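Side-chain contacts in probable porin (Pseudomonas aeruginosa, PDB 4FT6), which probably acts as an outer-membrane porin of the OprD family, forming a beta-barrel channel for the passage of small solutes across the outer membrane: residues A[22-27]-A[79-84]; A[94-99]-A[129-134]. All blocks are in the same frame, centred on the assembly; numbering follows the deposited sequence.

Contact 1: residues A[22-27]-A[79-84]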
loop_
_atom_site.group_PDB
_atom_site.type_symbol
_atom_site.label_atom_id
_atom_site.label_comp_id
_atom_site.label_asym_id
_atom_site.label_seq_id
_atom_site.Cartn_x
_atom_site.Cartn_y
_atom_site.Cartn_z
ATOM N N LEU A 22 -4.293 -10.026 14.226
ATOM C CA LEU A 22 -5.131 -8.922 13.767
ATOM C C LEU A 22 -6.595 -9.116 14.124
ATOM O O LEU A 22 -7.190 -10.151 13.799
ATOM C CB LEU A 22 -4.995 -8.764 12.252
ATOM C CG LEU A 22 -5.679 -7.567 11.600
ATOM C CD1 LEU A 22 -5.383 -6.336 12.411
ATOM C CD2 LEU A 22 -5.152 -7.397 10.177
ATOM N N TYR A 23 -7.163 -8.117 14.798
ATOM C CA TYR A 23 -8.597 -8.066 15.028
ATOM C C TYR A 23 -9.139 -6.915 14.184
ATOM O O TYR A 23 -8.672 -5.781 14.302
ATOM C CB TYR A 23 -8.920 -7.850 16.515
ATOM C CG TYR A 23 -10.383 -7.536 16.752
ATOM C CD1 TYR A 23 -11.324 -8.548 16.837
ATOM C CD2 TYR A 23 -10.823 -6.231 16.863
ATOM C CE1 TYR A 23 -12.663 -8.262 17.038
ATOM C CE2 TYR A 23 -12.165 -5.938 17.060
ATOM C CZ TYR A 23 -13.075 -6.955 17.147
ATOM O OH TYR A 23 -14.403 -6.667 17.341
ATOM N N PHE A 24 -10.125 -7.202 13.343
ATOM C CA PHE A 24 -10.665 -6.212 12.418
ATOM C C PHE A 24 -12.169 -6.140 12.599
ATOM O O PHE A 24 -12.840 -7.168 12.620
ATOM C CB PHE A 24 -10.352 -6.634 10.986
ATOM C CG PHE A 24 -10.834 -5.663 9.935
ATOM C CD1 PHE A 24 -12.143 -5.698 9.471
ATOM C CD2 PHE A 24 -9.962 -4.743 9.379
ATOM C CE1 PHE A 24 -12.580 -4.806 8.489
ATOM C CE2 PHE A 24 -10.388 -3.851 8.393
ATOM C CZ PHE A 24 -11.701 -3.882 7.948
ATOM N N ASN A 25 -12.700 -4.927 12.706
ATOM C CA ASN A 25 -14.125 -4.751 12.942
ATOM C C ASN A 25 -14.627 -3.508 12.216
ATOM O O ASN A 25 -14.484 -2.384 12.703
ATOM C CB ASN A 25 -14.407 -4.667 14.444
ATOM C CG ASN A 25 -15.878 -4.852 14.778
ATOM O OD1 ASN A 25 -16.757 -4.376 14.057
ATOM N ND2 ASN A 25 -16.153 -5.553 15.877
ATOM N N ARG A 26 -15.180 -3.717 11.026
ATOM C CA ARG A 26 -15.788 -2.635 10.266
ATOM C C ARG A 26 -17.278 -2.671 10.512
ATOM O O ARG A 26 -17.954 -3.642 10.155
ATOM C CB ARG A 26 -15.527 -2.783 8.771
ATOM C CG ARG A 26 -16.347 -1.825 7.907
ATOM C CD ARG A 26 -15.821 -1.788 6.475
ATOM N NE ARG A 26 -14.431 -1.325 6.406
ATOM C CZ ARG A 26 -13.700 -1.308 5.298
ATOM N NH1 ARG A 26 -14.223 -1.729 4.162
ATOM N NH2 ARG A 26 -12.445 -0.877 5.325
ATOM N N ASP A 27 -17.787 -1.612 11.127
ATOM C CA ASP A 27 -19.196 -1.539 11.466
ATOM C C ASP A 27 -19.959 -0.611 10.518
ATOM O O ASP A 27 -19.700 0.593 10.465
ATOM C CB ASP A 27 -19.365 -1.097 12.922
ATOM C CG ASP A 27 -20.814 -0.915 13.308
ATOM O OD1 ASP A 27 -21.697 -1.566 12.701
ATOM O OD2 ASP A 27 -21.078 -0.114 14.227
ATOM N N ALA A 79 -18.134 -11.920 7.637
ATOM C CA ALA A 79 -16.845 -12.502 7.222
ATOM C C ALA A 79 -16.013 -11.837 6.093
ATOM O O ALA A 79 -14.883 -12.259 5.833
ATOM C CB ALA A 79 -17.019 -14.019 6.939
ATOM N N GLY A 80 -16.528 -10.825 5.414
ATOM C CA GLY A 80 -15.761 -10.280 4.300
ATOM C C GLY A 80 -14.654 -9.293 4.651
ATOM O O GLY A 80 -14.359 -8.395 3.870
ATOM N N SER A 81 -14.025 -9.459 5.809
ATOM C CA SER A 81 -13.140 -8.415 6.336
ATOM C C SER A 81 -11.854 -8.206 5.549
ATOM O O SER A 81 -11.221 -7.152 5.667
ATOM C CB SER A 81 -12.773 -8.708 7.786
ATOM O OG SER A 81 -11.689 -9.612 7.843
ATOM N N GLY A 82 -11.458 -9.207 4.769
ATOM C CA GLY A 82 -10.196 -9.163 4.059
ATOM C C GLY A 82 -9.026 -9.788 4.798
ATOM O O GLY A 82 -7.905 -9.751 4.304
ATOM N N LEU A 83 -9.273 -10.359 5.975
ATOM C CA LEU A 83 -8.226 -11.088 6.700
ATOM C C LEU A 83 -8.143 -12.513 6.189
ATOM O O LEU A 83 -7.107 -13.178 6.315
ATOM C CB LEU A 83 -8.524 -11.173 8.198
ATOM C CG LEU A 83 -8.866 -9.939 9.011
ATOM C CD1 LEU A 83 -8.801 -10.259 10.493
ATOM C CD2 LEU A 83 -7.919 -8.830 8.655
ATOM N N LEU A 84 -9.255 -12.984 5.634
ATOM C CA LEU A 84 -9.399 -14.385 5.250
ATOM C C LEU A 84 -10.167 -14.507 3.940
ATOM O O LEU A 84 -11.029 -13.672 3.638
ATOM C CB LEU A 84 -10.151 -15.167 6.337
ATOM C CG LEU A 84 -9.637 -15.291 7.769
ATOM C CD1 LEU A 84 -10.749 -15.867 8.624
ATOM C CD2 LEU A 84 -8.406 -16.183 7.847
#
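In Leu22 and Phe24, CG stands trans to the backbone N (chi1 -174° and -179°), which sets it beside the carbonyl carbon; the two residues lie two apart on strand 14-28, and both CB atoms therefore point to the loop holding residues 79-84. Leu83 answers with a different rotamer, its CG trans to the carbonyl carbon (chi1 -51°). Both of its methyls lie against Phe24 CB, and CD2 also meets the end of Leu22. CD2 of Leu83 lies 3.5 Å from CD2 of Leu22, the two branches crossing at a slant. CD1 of Leu83 reaches to the stem of the side chain two residues on, 4.0 Å from CB of Phe24, and is also 3.7 Å from the backbone O of Leu22. The Phe24 ring leans instead on Ser81. Its CD1 corner touches Ser81 CB at 3.5 Å, while Ser81 O lies 3.9 Å above the ring plane, displaced toward the rim and nearest to Phe24 CE1. That carbonyl is also hydrogen-bonded to Arg130 NE, whose side chain packs on Phe24 as well. Within the loop, Ser81 OG accepts from Leu83 N at 3.1 Å, closing an ST turn from which both Ser81 and Leu83 face the strand; Glu40 of strand 37-50 is a further partner of OG. Between them, Gly82 takes a positive phi. The arrangement illustrates how a porin wall sorts its residues: Tyr23, directed the other way, touches a bound detergent, consistent with the membrane side, whereas Leu22 and Phe24 pack against a loop on the inner side of the barrel. No hydrogen bond joins the two segments, so strand and loop are held here by apolar packing, and the buried polar atoms of Ser81 are satisfied by the loop itself and by neighbouring residues.

Contact 2: residues A[94-99]-A[129-134]. With DMU (decyl-beta-D-maltopyranoside), chain F; C8E ((hydroxyethyloxy)tri(ethyloxy)octane), chain D.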
loop_
_atom_site.group_PDB
_atom_site.type_symbol
_atom_site.label_atom_id
_atom_site.label_comp_id
_atom_site.label_asym_id
_atom_site.label_seq_id
_atom_site.Cartn_x
_atom_site.Cartn_y
_atom_site.Cartn_z
ATOM N N ASP A 94 -10.680 -21.596 7.046
ATOM C CA ASP A 94 -10.052 -21.776 8.343
ATOM C C ASP A 94 -8.588 -21.376 8.254
ATOM O O ASP A 94 -7.961 -21.041 9.262
ATOM C CB ASP A 94 -10.195 -23.223 8.809
ATOM C CG ASP A 94 -11.634 -23.642 8.949
ATOM O OD1 ASP A 94 -12.476 -22.778 9.273
ATOM O OD2 ASP A 94 -11.920 -24.836 8.734
ATOM N N ASP A 95 -8.061 -21.394 7.035
ATOM C CA ASP A 95 -6.668 -21.049 6.803
ATOM C C ASP A 95 -6.355 -20.901 5.318
ATOM O O ASP A 95 -7.164 -21.262 4.450
ATOM C CB ASP A 95 -5.728 -22.074 7.444
ATOM C CG ASP A 95 -5.845 -23.447 6.816
ATOM O OD1 ASP A 95 -6.856 -23.712 6.133
ATOM O OD2 ASP A 95 -4.922 -24.268 7.007
ATOM N N TYR A 96 -5.186 -20.331 5.039
ATOM C CA TYR A 96 -4.662 -20.255 3.683
ATOM C C TYR A 96 -3.158 -20.018 3.735
ATOM O O TYR A 96 -2.637 -19.400 4.672
ATOM C CB TYR A 96 -5.370 -19.174 2.870
ATOM C CG TYR A 96 -5.222 -17.748 3.395
ATOM C CD1 TYR A 96 -5.690 -17.384 4.655
ATOM C CD2 TYR A 96 -4.650 -16.756 2.605
ATOM C CE1 TYR A 96 -5.573 -16.079 5.113
ATOM C CE2 TYR A 96 -4.527 -15.450 3.060
ATOM C CZ TYR A 96 -4.992 -15.118 4.310
ATOM O OH TYR A 96 -4.878 -13.824 4.761
ATOM N N ALA A 97 -2.453 -20.529 2.740
ATOM C CA ALA A 97 -1.008 -20.429 2.744
ATOM C C ALA A 97 -0.525 -20.158 1.341
ATOM O O ALA A 97 -1.267 -20.321 0.360
ATOM C CB ALA A 97 -0.371 -21.685 3.301
ATOM N N ARG A 98 0.717 -19.710 1.246
ATOM C CA ARG A 98 1.297 -19.448 -0.054
ATOM C C ARG A 98 2.814 -19.480 0.060
ATOM O O ARG A 98 3.389 -19.089 1.084
ATOM C CB ARG A 98 0.824 -18.099 -0.574
ATOM C CG ARG A 98 1.052 -17.915 -2.049
ATOM C CD ARG A 98 0.636 -16.534 -2.539
ATOM N NE ARG A 98 1.280 -16.288 -3.826
ATOM C CZ ARG A 98 0.880 -16.831 -4.966
ATOM N NH1 ARG A 98 -0.185 -17.625 -4.980
ATOM N NH2 ARG A 98 1.538 -16.570 -6.088
ATOM N N LEU A 99 3.468 -19.962 -0.984
ATOM C CA LEU A 99 4.908 -20.054 -0.978
ATOM C C LEU A 99 5.413 -19.716 -2.370
ATOM O O LEU A 99 5.050 -20.371 -3.346
ATOM C CB LEU A 99 5.333 -21.462 -0.588
ATOM C CG LEU A 99 6.822 -21.745 -0.374
ATOM C CD1 LEU A 99 7.416 -20.718 0.579
ATOM C CD2 LEU A 99 7.024 -23.182 0.160
ATOM N N GLY A 129 -2.628 -3.892 3.848
ATOM C CA GLY A 129 -3.616 -3.387 4.792
ATOM C C GLY A 129 -4.449 -4.415 5.541
ATOM O O GLY A 129 -5.468 -4.052 6.120
ATOM N N ARG A 130 -4.042 -5.688 5.535
ATOM C CA ARG A 130 -4.729 -6.710 6.324
ATOM C C ARG A 130 -3.749 -7.685 6.984
ATOM O O ARG A 130 -2.777 -7.277 7.621
ATOM C CB ARG A 130 -5.726 -7.494 5.462
ATOM C CG ARG A 130 -6.907 -6.714 4.916
ATOM C CD ARG A 130 -7.816 -6.205 6.026
ATOM N NE ARG A 130 -9.027 -5.584 5.488
ATOM C CZ ARG A 130 -9.119 -4.301 5.158
ATOM N NH1 ARG A 130 -8.074 -3.513 5.326
ATOM N NH2 ARG A 130 -10.252 -3.807 4.669
ATOM N N LEU A 131 -4.012 -8.979 6.824
ATOM C CA LEU A 131 -3.229 -10.001 7.501
ATOM C C LEU A 131 -1.897 -10.300 6.801
ATOM O O LEU A 131 -0.845 -10.392 7.438
ATOM C CB LEU A 131 -4.058 -11.288 7.635
ATOM C CG LEU A 131 -3.550 -12.341 8.634
ATOM C CD1 LEU A 131 -3.739 -11.870 10.069
ATOM C CD2 LEU A 131 -4.213 -13.682 8.420
ATOM N N LEU A 132 -1.952 -10.452 5.484
ATOM C CA LEU A 132 -0.819 -10.916 4.703
ATOM C C LEU A 132 -0.702 -10.047 3.447
ATOM O O LEU A 132 -1.724 -9.601 2.906
ATOM C CB LEU A 132 -1.050 -12.378 4.333
ATOM C CG LEU A 132 -1.014 -13.398 5.474
ATOM C CD1 LEU A 132 -1.536 -14.768 5.015
ATOM C CD2 LEU A 132 0.415 -13.532 5.974
ATOM N N PRO A 133 0.535 -9.796 2.978
ATOM C CA PRO A 133 0.783 -8.880 1.850
ATOM C C PRO A 133 0.263 -9.398 0.514
ATOM O O PRO A 133 0.355 -10.599 0.215
ATOM C CB PRO A 133 2.314 -8.836 1.766
ATOM C CG PRO A 133 2.746 -10.187 2.314
ATOM C CD PRO A 133 1.779 -10.430 3.454
ATOM N N GLN A 134 -0.259 -8.479 -0.291
ATOM C CA GLN A 134 -0.454 -8.701 -1.722
ATOM C C GLN A 134 0.920 -9.001 -2.344
ATOM O O GLN A 134 1.937 -8.439 -1.929
ATOM C CB GLN A 134 -1.014 -7.414 -2.341
ATOM C CG GLN A 134 -1.545 -7.526 -3.771
ATOM C CD GLN A 134 -2.002 -6.171 -4.331
ATOM O OE1 GLN A 134 -1.280 -5.161 -4.229
ATOM N NE2 GLN A 134 -3.206 -6.141 -4.916
HETATM C C1 DMU F . 0.892 -22.116 -3.171
HETATM C C2 DMU F . -0.093 -21.582 -4.282
HETATM C C3 DMU F . -1.318 -22.664 -4.602
HETATM C C4 DMU F . -1.742 -23.421 -3.290
HETATM O O5 DMU F . -0.608 -23.896 -2.630
HETATM C C6 DMU F . 0.139 -22.838 -2.089
HETATM O O7 DMU F . -2.460 -22.156 -5.404
HETATM O O16 DMU F . 0.976 -23.300 -1.033
HETATM C C18 DMU F . 0.426 -24.199 -0.098
HETATM C C19 DMU F . 1.476 -24.719 0.881
HETATM C C22 DMU F . 2.344 -23.571 1.375
HETATM C C25 DMU F . 3.581 -24.144 2.060
HETATM C C28 DMU F . 3.615 -23.653 3.505
HETATM C C31 DMU F . 4.630 -22.520 3.618
HETATM C C34 DMU F . 4.098 -21.531 4.635
HETATM C C37 DMU F . 5.233 -20.976 5.463
HETATM C C40 DMU F . 4.741 -19.788 6.251
HETATM C C43 DMU F . 5.589 -19.656 7.480
HETATM O O49 DMU F . 1.548 -21.013 -2.694
HETATM O O55 DMU F . 0.572 -20.892 -5.408
HETATM C C57 DMU F . -2.606 -24.551 -3.702
HETATM O O61 DMU F . -1.852 -25.342 -4.557
HETATM C C5 DMU F . -2.762 -20.605 -7.220
HETATM C C7 DMU F . -3.844 -21.212 -8.026
HETATM C C8 DMU F . -3.285 -22.509 -8.763
HETATM C C9 DMU F . -1.696 -22.582 -8.612
HETATM O O1 DMU F . -1.437 -22.720 -7.273
HETATM C C10 DMU F . -1.869 -21.628 -6.547
HETATM O O2 DMU F . -3.994 -23.739 -8.315
HETATM O O3 DMU F . -1.985 -19.784 -8.008
HETATM O O4 DMU F . -4.434 -20.255 -8.842
HETATM C C11 DMU F . -0.980 -23.688 -9.349
HETATM O O6 DMU F . 0.369 -23.649 -9.008
HETATM C C1 C8E D . 6.028 -17.507 -7.283
HETATM C C2 C8E D . 7.246 -18.438 -7.336
HETATM C C3 C8E D . 6.878 -19.848 -7.809
HETATM C C4 C8E D . 6.782 -20.874 -6.682
HETATM C C5 C8E D . 8.025 -21.757 -6.634
HETATM C C6 C8E D . 7.949 -22.919 -5.649
HETATM C C7 C8E D . 8.841 -22.735 -4.424
HETATM C C8 C8E D . 9.232 -24.096 -3.849
HETATM O O9 C8E D . 10.327 -24.048 -2.954
HETATM C C10 C8E D . 9.961 -23.893 -1.597
HETATM C C11 C8E D . 10.489 -25.046 -0.741
HETATM O O12 C8E D . 11.878 -25.248 -0.906
HETATM C C13 C8E D . 12.502 -25.823 0.225
HETATM C C14 C8E D . 14.003 -25.546 0.224
HETATM O O15 C8E D . 14.334 -24.536 1.155
#
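Tyr96 sits in extended backbone near the start of strand 95-107, and it faces a bend in the loop at residues 129-134: Leu131 has a turn-like conformation (psi -46°), and the chain then straightens at Leu132 (psi 146°). The two backbones do not pair; one long side chain spans the distance between them. Tyr96 CG lies between the backbone N and the carbonyl carbon (chi1 62°), which carries the phenol across so that its outer end touches both leucines. Leu132 comes from the opposite direction, and its CD1 methyl lies obliquely to the ring, 3.5 Å from Tyr96 CZ and also in touch with CE2. Leu131 approaches at a slant. Two methyls lie against the Tyr96 hydroxyl OH, Leu132 CD1 at 3.5 Å and Leu131 CD2 at 3.7 Å, yet it is not left without a polar partner, since Tyr96 OH is hydrogen-bonded to Leu83 O and, weakly, to Arg162 O. The strand follows the alternating inward and outward pattern of a porin barrel. Tyr96 and Arg98 point to the side that meets the folded-in loops, and the Arg98 guanidinium forms a salt bridge with Glu116. Ala97 and Leu99 point to the other side, consistent with the membrane-facing surface, although the headgroup of the bound maltoside also reaches Arg98, its O49 lying near CG and its O55 near NH1. The decyl chain of the maltoside passes Ala97, its C22 being 3.8 Å from Ala97 CB, while Leu99 CD2 meets C10 of a second detergent, C8E, at 3.5 Å. The maltoside is also held by a hydrogen bond from Leu99 N to its O49, 2.8 Å long.

Overall arrangement
Both contacts are buried, their centres about 13 Å apart on the same side of the chain's centre, and both set a barrel strand against a non-strand segment. Contact 1 uses strand 14-28 and the loop preceding strand 95-107; contact 2 uses strand 95-107 itself and a later loop. Contact 1 spreads apolar packing over two strand residues, whereas contact 2 concentrates it on the end of one phenol. Both strands carry detergent on the far side, but in contact 2 it is hydrogen-bonded to Leu99 N. Two probable hydrogen bonds, Ser81 O to Arg130 NE (2.7 Å) and Leu83 O to Tyr96 OH (2.8 Å), join the two contacts.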